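Local atomic coordinates of beta-N-acetylhexosaminidase (Arthrobacter aurescens, PDB entry 3RCN), a protein that probably hydrolyses terminal non-reducing N-acetyl-D-hexosamine residues from N-acetyl-beta-D-hexosaminides, as a member of glycoside hydrolase family 20. Residues A[352-355]-A[356-360]. Sequence-based numbering, arbitrary orientation.
Sequences ALHL and KHHGR
His354 and His358, one helical turn apart, run side by side and meet as an offset edge-to-face pair: the edge of the His358 ring is turned to the face of His354, with the planes at 87° and the centroids 5.1 Å apart. The touching edge is CD2 and NE2, and His354 NE2 lies 3.8 Å from His358 NE2. The two rings reach this pose by different first torsions: CG of His354 stands anti to the backbone N (chi1 179°), that of His358 anti to the carbonyl carbon. Both NE2 atoms hydrogen-bond to OD1 of Asp299, a shared acceptor that probably limits the rotation of both rings; His354 NE2 also has a weak bond to Arg295 O.

Just past His358 the helix closes in a Schellman motif, illustrating how a glycine with positive phi, Gly359, lets the chain fold back on the last turn. Gly359 N donates a hydrogen bond to Lys356 O at 2.9 Å, and Arg360 N reaches back to Leu355 O at 3.0 Å, approaching from above the carbonyl plane. A water donates to both Ala352 O and Arg360 O, tying the turn to the helix.

Within the catalytic barrel domain, Leu355 packs on Ile310, Leu312 and Thr362 of strands 309-313 and 361-364, while Asp299 belongs to helix 288-304, so the histidines join the C-terminal end of helix 342-357, and the turn that follows it, to that neighbouring helix.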
loop_
_atom_site.group_PDB
_atom_site.type_symbol
_atom_site.label_atom_id
_atom_site.label_comp_id
_atom_site.label_asym_id
_atom_site.label_seq_id
_atom_site.Cartn_x
_atom_site.Cartn_y
_atom_site.Cartn_z
ATOM N N ALA A 352 16.120 -7.984 -30.545
ATOM C CA ALA A 352 14.930 -7.469 -31.231
ATOM C C ALA A 352 14.368 -8.493 -32.209
ATOM O O ALA A 352 13.147 -8.622 -32.357
ATOM C CB ALA A 352 15.218 -6.145 -31.939
ATOM N N LEU A 353 15.270 -9.219 -32.869
ATOM C CA LEU A 353 14.893 -10.288 -33.789
ATOM C C LEU A 353 14.181 -11.408 -33.023
ATOM O O LEU A 353 13.195 -11.965 -33.498
ATOM C CB LEU A 353 16.135 -10.850 -34.489
ATOM C CG LEU A 353 16.290 -10.703 -36.003
ATOM C CD1 LEU A 353 15.789 -9.358 -36.490
ATOM C CD2 LEU A 353 17.747 -10.905 -36.404
ATOM N N HIS A 354 14.683 -11.734 -31.835
ATOM C CA HIS A 354 14.105 -12.815 -31.044
ATOM C C HIS A 354 12.694 -12.429 -30.594
ATOM O O HIS A 354 11.771 -13.241 -30.628
ATOM C CB HIS A 354 15.005 -13.147 -29.854
ATOM C CG HIS A 354 14.472 -14.236 -28.981
ATOM N ND1 HIS A 354 14.323 -15.537 -29.415
ATOM C CD2 HIS A 354 14.040 -14.223 -27.699
ATOM C CE1 HIS A 354 13.832 -16.274 -28.441
ATOM N NE2 HIS A 354 13.648 -15.499 -27.385
ATOM N N LEU A 355 12.533 -11.171 -30.196
ATOM C CA LEU A 355 11.221 -10.646 -29.874
ATOM C C LEU A 355 10.292 -10.736 -31.078
ATOM O O LEU A 355 9.108 -11.063 -30.935
ATOM C CB LEU A 355 11.331 -9.196 -29.397
ATOM C CG LEU A 355 11.962 -9.017 -28.015
ATOM C CD1 LEU A 355 12.033 -7.548 -27.610
ATOM C CD2 LEU A 355 11.203 -9.840 -26.966
ATOM N N LYS A 356 10.832 -10.438 -32.263
ATOM C CA LYS A 356 10.035 -10.437 -33.491
ATOM C C LYS A 356 9.515 -11.844 -33.755
ATOM O O LYS A 356 8.377 -12.036 -34.196
ATOM C CB LYS A 356 10.857 -9.917 -34.675
ATOM C CG LYS A 356 10.083 -9.725 -35.972
ATOM C CD LYS A 356 9.911 -11.050 -36.728
ATOM C CE LYS A 356 9.403 -10.854 -38.160
ATOM N NZ LYS A 356 10.464 -10.280 -39.034
ATOM N N HIS A 357 10.359 -12.824 -33.460
ATOM C CA HIS A 357 9.988 -14.227 -33.575
ATOM C C HIS A 357 8.733 -14.489 -32.726
ATOM O O HIS A 357 7.847 -15.243 -33.140
ATOM C CB HIS A 357 11.177 -15.091 -33.146
ATOM C CG HIS A 357 10.846 -16.535 -32.921
ATOM N ND1 HIS A 357 10.778 -17.452 -33.946
ATOM C CD2 HIS A 357 10.598 -17.222 -31.780
ATOM C CE1 HIS A 357 10.486 -18.643 -33.448
ATOM N NE2 HIS A 357 10.376 -18.531 -32.137
ATOM N N HIS A 358 8.656 -13.832 -31.562
ATOM C CA HIS A 358 7.517 -13.951 -30.644
ATOM C C HIS A 358 6.390 -12.981 -30.943
ATOM O O HIS A 358 5.413 -12.923 -30.201
ATOM C CB HIS A 358 7.949 -13.710 -29.203
ATOM C CG HIS A 358 8.619 -14.880 -28.567
ATOM N ND1 HIS A 358 7.929 -16.006 -28.176
ATOM C CD2 HIS A 358 9.914 -15.093 -28.235
ATOM C CE1 HIS A 358 8.773 -16.868 -27.632
ATOM N NE2 HIS A 358 9.983 -16.337 -27.655
ATOM N N GLY A 359 6.541 -12.179 -31.987
ATOM C CA GLY A 359 5.467 -11.292 -32.391
ATOM C C GLY A 359 5.433 -9.953 -31.679
ATOM O O GLY A 359 4.438 -9.232 -31.748
ATOM N N ARG A 360 6.533 -9.603 -31.023
ATOM C CA ARG A 360 6.611 -8.340 -30.311
ATOM C C ARG A 360 7.532 -7.335 -30.977
ATOM O O ARG A 360 8.623 -7.683 -31.443
ATOM C CB ARG A 360 7.095 -8.567 -28.872
ATOM C CG ARG A 360 6.414 -9.722 -28.150
ATOM C CD ARG A 360 4.897 -9.553 -28.057
ATOM N NE ARG A 360 4.305 -10.742 -27.451
ATOM C CZ ARG A 360 4.084 -10.884 -26.144
ATOM N NH1 ARG A 360 4.380 -9.897 -25.306
ATOM N NH2 ARG A 360 3.555 -12.011 -25.677
HETATM O O HOH W 1 11.064 -6.894 -32.295
#